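Local coordinates for protein cellulase IBT99 (Metagenomes, PDB 6WBT) that probably hydrolyses 6-phospho-alpha-glucosides as a family 4 glycosidase, holding NAD, manganese and glucose-6-phosphate in its active site, at residues 190-195 with 206-211; 183-188 with 217-222. All blocks are in the same frame, centred on the assembly; numbering follows the deposited sequence.

Contact 1: 190-195 with 206-211; sequences EDIESD and THVRCK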
loop_
_atom_site.group_PDB
_atom_site.type_symbol
_atom_site.label_atom_id
_atom_site.label_comp_id
_atom_site.label_asym_id
_atom_site.label_seq_id
_atom_site.Cartn_x
_atom_site.Cartn_y
_atom_site.Cartn_z
ATOM N N GLU A 190 -4.252 -27.232 27.113
ATOM C CA GLU A 190 -4.299 -25.908 27.722
ATOM C C GLU A 190 -2.973 -25.174 27.569
ATOM O O GLU A 190 -2.954 -23.944 27.445
ATOM C CB GLU A 190 -4.672 -26.016 29.203
ATOM C CG GLU A 190 -6.037 -26.636 29.478
ATOM C CD GLU A 190 -5.977 -28.143 29.646
ATOM O OE1 GLU A 190 -5.342 -28.816 28.807
ATOM O OE2 GLU A 190 -6.560 -28.655 30.625
ATOM N N ASP A 191 -1.860 -25.905 27.560
ATOM C CA ASP A 191 -0.542 -25.288 27.503
ATOM C C ASP A 191 -0.077 -25.004 26.081
ATOM O O ASP A 191 1.036 -24.494 25.905
ATOM C CB ASP A 191 0.484 -26.180 28.206
ATOM C CG ASP A 191 0.053 -26.579 29.604
ATOM O OD1 ASP A 191 -0.670 -25.795 30.254
ATOM O OD2 ASP A 191 0.436 -27.680 30.052
ATOM N N ILE A 192 -0.886 -25.318 25.076
ATOM C CA ILE A 192 -0.489 -25.151 23.685
ATOM C C ILE A 192 -0.932 -23.776 23.204
ATOM O O ILE A 192 -1.929 -23.212 23.671
ATOM C CB ILE A 192 -1.059 -26.286 22.802
ATOM C CG1 ILE A 192 -0.042 -26.706 21.738
ATOM C CG2 ILE A 192 -2.370 -25.873 22.146
ATOM C CD1 ILE A 192 1.212 -27.347 22.300
ATOM N N GLU A 193 -0.155 -23.223 22.275
ATOM C CA GLU A 193 -0.445 -21.934 21.661
ATOM C C GLU A 193 0.456 -21.788 20.446
ATOM O O GLU A 193 1.656 -22.070 20.525
ATOM C CB GLU A 193 -0.229 -20.775 22.644
ATOM C CG GLU A 193 -0.234 -19.403 21.987
ATOM C CD GLU A 193 -0.265 -18.265 22.990
ATOM O OE1 GLU A 193 -1.115 -18.294 23.905
ATOM O OE2 GLU A 193 0.557 -17.333 22.857
ATOM N N SER A 194 -0.122 -21.361 19.330
ATOM C CA SER A 194 0.589 -21.330 18.067
ATOM C C SER A 194 0.325 -20.017 17.349
ATOM O O SER A 194 -0.713 -19.378 17.544
ATOM C CB SER A 194 0.181 -22.502 17.167
ATOM O OG SER A 194 -1.208 -22.459 16.885
ATOM N N ASP A 195 1.291 -19.623 16.526
ATOM C CA ASP A 195 1.157 -18.506 15.605
ATOM C C ASP A 195 0.715 -19.037 14.247
ATOM O O ASP A 195 1.266 -20.023 13.747
ATOM C CB ASP A 195 2.479 -17.747 15.472
ATOM C CG ASP A 195 3.014 -17.269 16.808
ATOM O OD1 ASP A 195 2.213 -16.766 17.622
ATOM O OD2 ASP A 195 4.232 -17.403 17.046
ATOM N N THR A 206 3.153 -21.114 11.891
ATOM C CA THR A 206 4.527 -20.628 11.821
ATOM C C THR A 206 5.336 -21.032 13.049
ATOM O O THR A 206 6.493 -21.448 12.923
ATOM C CB THR A 206 4.545 -19.108 11.650
ATOM O OG1 THR A 206 3.884 -18.490 12.760
ATOM C CG2 THR A 206 3.838 -18.711 10.365
ATOM N N HIS A 207 4.752 -20.913 14.241
ATOM C CA HIS A 207 5.412 -21.305 15.477
ATOM C C HIS A 207 4.399 -21.961 16.400
ATOM O O HIS A 207 3.242 -21.537 16.461
ATOM C CB HIS A 207 6.054 -20.104 16.187
ATOM C CG HIS A 207 7.186 -19.483 15.428
ATOM N ND1 HIS A 207 7.059 -18.291 14.747
ATOM C CD2 HIS A 207 8.464 -19.888 15.244
ATOM C CE1 HIS A 207 8.212 -17.988 14.177
ATOM N NE2 HIS A 207 9.081 -18.941 14.462
ATOM N N VAL A 208 4.834 -23.002 17.109
ATOM C CA VAL A 208 4.014 -23.694 18.097
ATOM C C VAL A 208 4.842 -23.862 19.362
ATOM O O VAL A 208 6.026 -24.209 19.297
ATOM C CB VAL A 208 3.520 -25.066 17.586
ATOM C CG1 VAL A 208 2.601 -25.715 18.612
ATOM C CG2 VAL A 208 2.813 -24.921 16.249
ATOM N N ARG A 209 4.221 -23.616 20.514
ATOM C CA ARG A 209 4.926 -23.668 21.786
ATOM C C ARG A 209 4.047 -24.311 22.847
ATOM O O ARG A 209 2.853 -24.018 22.941
ATOM C CB ARG A 209 5.362 -22.263 22.232
ATOM C CG ARG A 209 4.269 -21.213 22.126
ATOM C CD ARG A 209 4.824 -19.804 22.259
ATOM N NE ARG A 209 3.824 -18.800 21.909
ATOM C CZ ARG A 209 3.625 -18.343 20.676
ATOM N NH1 ARG A 209 2.692 -17.429 20.446
ATOM N NH2 ARG A 209 4.360 -18.799 19.672
ATOM N N CYS A 210 4.651 -25.195 23.639
ATOM C CA CYS A 210 3.993 -25.849 24.765
ATOM C C CYS A 210 4.587 -25.300 26.055
ATOM O O CYS A 210 5.807 -25.356 26.249
ATOM C CB CYS A 210 4.161 -27.367 24.695
ATOM S SG CYS A 210 3.823 -28.243 26.250
ATOM N N LYS A 211 3.726 -24.773 26.928
ATOM C CA LYS A 211 4.153 -24.155 28.184
ATOM C C LYS A 211 5.174 -23.048 27.932
ATOM O O LYS A 211 6.149 -22.889 28.669
ATOM C CB LYS A 211 4.701 -25.202 29.159
ATOM C CG LYS A 211 3.625 -26.054 29.820
ATOM C CD LYS A 211 4.206 -27.247 30.566
ATOM C CE LYS A 211 5.063 -26.824 31.748
ATOM N NZ LYS A 211 5.577 -28.008 32.495
HETATM O O HOH W 1 2.835 -18.705 24.628
#
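Strands 192-195 and 206-210 run antiparallel, their axes approaching to 4.6 Å at an angle of 167°, and are laced by backbone bonds such as Arg-209 N to Glu-193 O (3.0 Å) and Asp-195 N to His-207 O (2.7 Å); just beyond the paired strands Lys-211 N still reaches Asp-191 O. Side chains alternate between the two faces of this hairpin. On one face, Arg-209 leans over the neighbouring strand: with CG between its own N and carbonyl carbon (chi1 47°) and the chain extended as far as NE, the guanidinium reaches past its cross-strand partner Glu-193 to Asp-195, two residues further along that strand. Arg-209 grips Asp-195 end-on, NH1 to OD1 at 2.9 Å and NH2 to OD2 at 3.0 Å. Both oxygens lie close to the guanidinium plane, but the carboxylate is turned 45° against it. Arg-209 NH1 also donates to the anti lone pair of Glu-193 OE2 (3.2 Å), whose carboxylate stands almost perpendicular to the guanidinium, while a water accepts from Arg-209 NE and gives a weak bond to Glu-193 OE2. On the other face Ile-192 lays CD1 against Cys-210 CB (3.8 Å) and Ser-194 CB packs on Val-208 CG2. Ile-192 and Val-208 turn apolar branches to helix 173-184, touching Glu-178 and Met-181, and small Ser-194 bonds Glu-178 through its hydroxyl. Arg-339 adds a second salt bridge to Asp-195, and Arg-337 of the second subunit pairs with Glu-193. Two carboxylates thus face several arginines, so both are probably stabilised as anions, and the hairpin's charged face contributes to the subunit interface.

Contact 2: 183-188 with 217-222; sequences EILDCK and DKLKEH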
loop_
_atom_site.group_PDB
_atom_site.type_symbol
_atom_site.label_atom_id
_atom_site.label_comp_id
_atom_site.label_asym_id
_atom_site.label_seq_id
_atom_site.Cartn_x
_atom_site.Cartn_y
_atom_site.Cartn_z
ATOM N N GLU A 183 -0.814 -34.314 21.609
ATOM C CA GLU A 183 -0.548 -35.727 21.852
ATOM C C GLU A 183 0.862 -36.114 21.418
ATOM O O GLU A 183 1.496 -36.967 22.048
ATOM C CB GLU A 183 -1.582 -36.585 21.124
ATOM C CG GLU A 183 -3.019 -36.308 21.533
ATOM C CD GLU A 183 -4.015 -36.760 20.484
ATOM O OE1 GLU A 183 -3.618 -36.876 19.306
ATOM O OE2 GLU A 183 -5.188 -36.999 20.834
ATOM N N ILE A 184 1.363 -35.497 20.346
ATOM C CA ILE A 184 2.702 -35.814 19.855
ATOM C C ILE A 184 3.756 -35.430 20.885
ATOM O O ILE A 184 4.728 -36.163 21.108
ATOM C CB ILE A 184 2.947 -35.115 18.503
ATOM C CG1 ILE A 184 2.009 -35.681 17.434
ATOM C CG2 ILE A 184 4.400 -35.258 18.075
ATOM C CD1 ILE A 184 1.990 -34.881 16.150
ATOM N N LEU A 185 3.576 -34.285 21.539
ATOM C CA LEU A 185 4.521 -33.790 22.529
ATOM C C LEU A 185 4.215 -34.273 23.939
ATOM O O LEU A 185 4.968 -33.946 24.863
ATOM C CB LEU A 185 4.536 -32.260 22.515
ATOM C CG LEU A 185 4.740 -31.600 21.153
ATOM C CD1 LEU A 185 4.188 -30.188 21.172
ATOM C CD2 LEU A 185 6.211 -31.597 20.774
ATOM N N ASP A 186 3.137 -35.039 24.123
ATOM C CA ASP A 186 2.640 -35.399 25.451
ATOM C C ASP A 186 2.428 -34.143 26.295
ATOM O O ASP A 186 2.721 -34.106 27.492
ATOM C CB ASP A 186 3.574 -36.398 26.141
ATOM C CG ASP A 186 2.915 -37.101 27.312
ATOM O OD1 ASP A 186 3.542 -37.180 28.389
ATOM O OD2 ASP A 186 1.763 -37.560 27.159
ATOM N N CYS A 187 1.921 -33.100 25.643
ATOM C CA CYS A 187 1.640 -31.808 26.249
ATOM C C CYS A 187 0.135 -31.630 26.390
ATOM O O CYS A 187 -0.643 -32.111 25.562
ATOM C CB CYS A 187 2.221 -30.670 25.399
ATOM S SG CYS A 187 1.948 -28.994 26.031
ATOM N N LYS A 188 -0.271 -30.935 27.446
ATOM C CA LYS A 188 -1.681 -30.657 27.673
ATOM C C LYS A 188 -2.159 -29.549 26.741
ATOM O O LYS A 188 -1.439 -28.579 26.484
ATOM C CB LYS A 188 -1.913 -30.267 29.134
ATOM C CG LYS A 188 -1.417 -31.320 30.119
ATOM C CD LYS A 188 -2.071 -32.669 29.851
ATOM C CE LYS A 188 -1.309 -33.813 30.508
ATOM N NZ LYS A 188 -0.359 -34.475 29.568
ATOM N N ASP A 217 10.190 -27.022 15.973
ATOM C CA ASP A 217 11.175 -27.903 15.350
ATOM C C ASP A 217 10.960 -29.355 15.755
ATOM O O ASP A 217 11.180 -30.270 14.953
ATOM C CB ASP A 217 12.590 -27.450 15.712
ATOM C CG ASP A 217 13.063 -26.283 14.867
ATOM O OD1 ASP A 217 12.330 -25.883 13.939
ATOM O OD2 ASP A 217 14.171 -25.768 15.130
ATOM N N LYS A 218 10.527 -29.589 16.996
ATOM C CA LYS A 218 10.275 -30.956 17.438
ATOM C C LYS A 218 9.022 -31.524 16.784
ATOM O O LYS A 218 8.969 -32.716 16.460
ATOM C CB LYS A 218 10.151 -31.003 18.961
ATOM C CG LYS A 218 10.192 -32.407 19.542
ATOM C CD LYS A 218 9.772 -32.414 21.004
ATOM C CE LYS A 218 10.525 -31.367 21.808
ATOM N NZ LYS A 218 11.997 -31.586 21.771
ATOM N N LEU A 219 8.002 -30.686 16.583
ATOM C CA LEU A 219 6.764 -31.156 15.969
ATOM C C LEU A 219 6.970 -31.495 14.498
ATOM O O LEU A 219 6.550 -32.562 14.034
ATOM C CB LEU A 219 5.667 -30.107 16.134
ATOM C CG LEU A 219 4.931 -30.146 17.472
ATOM C CD1 LEU A 219 4.065 -28.914 17.644
ATOM C CD2 LEU A 219 4.091 -31.410 17.566
ATOM N N LYS A 220 7.620 -30.602 13.749
ATOM C CA LYS A 220 7.849 -30.864 12.333
ATOM C C LYS A 220 8.787 -32.045 12.111
ATOM O O LYS A 220 8.806 -32.604 11.011
ATOM C CB LYS A 220 8.388 -29.609 11.642
ATOM C CG LYS A 220 9.721 -29.108 12.169
ATOM C CD LYS A 220 9.831 -27.593 12.030
ATOM C CE LYS A 220 9.512 -27.127 10.620
ATOM N NZ LYS A 220 9.614 -25.647 10.495
ATOM N N GLU A 221 9.553 -32.440 13.129
ATOM C CA GLU A 221 10.331 -33.671 13.032
ATOM C C GLU A 221 9.418 -34.892 13.010
ATOM O O GLU A 221 9.677 -35.857 12.281
ATOM C CB GLU A 221 11.316 -33.765 14.196
ATOM C CG GLU A 221 12.192 -35.005 14.157
ATOM C CD GLU A 221 12.535 -35.525 15.537
ATOM O OE1 GLU A 221 11.817 -35.181 16.500
ATOM O OE2 GLU A 221 13.523 -36.279 15.659
ATOM N N HIS A 222 8.345 -34.864 13.804
ATOM C CA HIS A 222 7.409 -35.981 13.853
ATOM C C HIS A 222 6.435 -35.951 12.682
ATOM O O HIS A 222 6.077 -37.003 12.143
ATOM C CB HIS A 222 6.644 -35.962 15.176
ATOM C CG HIS A 222 5.576 -37.006 15.276
ATOM N ND1 HIS A 222 5.765 -38.202 15.936
ATOM C CD2 HIS A 222 4.305 -37.034 14.808
ATOM C CE1 HIS A 222 4.659 -38.921 15.868
ATOM N NE2 HIS A 222 3.758 -38.235 15.188
#
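The imidazole of His-222 receives Ile-184 over one face: CG2 stands 3.5 Å above the ring plane, offset toward the rim, in a CH-pi contact 3.8 Å from the ring centroid. Further along the same isoleucine, CD1 comes to 3.4 Å from His-222 CD2. Beta-branched isoleucine can present CG2 and CD1 together, while the histidine offers them a flat ring and still has NE2 to bond the carbonyl of Val-229, which should limit rotation of the ring. With CG anti to the backbone N (chi1 175°), the His-222 ring is carried to Ile-184. Tyr-226, one turn later, meets this ring with its plane inclined by about 55°. Next to Ile-184, Leu-185 crosses Leu-219 at about a right angle, CG resting 3.7 Å from Leu-219 CD2, and its CD2 touches the aliphatic CD of Lys-218, a residue whose charged end suits the exposed surface. No hydrogen bond spans the two segments; the contact rests on van der Waals packing and one CH-pi contact. A Schellman motif with Asp-186 at C-prime, in positive phi, ends helix 173-184. The C-terminal end of that helix, with Leu-185, packs against the early turns of helix 216-226, with Leu-262 of strand 262-263 touching Leu-219 and the loop residue Ser-230 touching both Ile-184 and His-222.

How the contacts relate
Contacts 1 and 2 lie about 10 Å apart, centre to centre, on the same side of the chain's centre. Along the chain their segments come as 183-188, 190-195, 206-211 and 217-222, so the hairpin of contact 1 falls between the two halves of contact 2. Helix 173-184 leads into strand 192-197, while strand 202-210 is followed, after the short strand 213-214, by helix 216-226. The two helix ends line the Val-208 side of the hairpin, where Val-208 CG1 packs 3.6 Å from Leu-219 CD1. The disulfide between Cys-187 and Cys-210 joins the contacts covalently, linking the segment after helix 173-184 to the end of strand 202-210, residues that fall in the two family 4 sequence ranges.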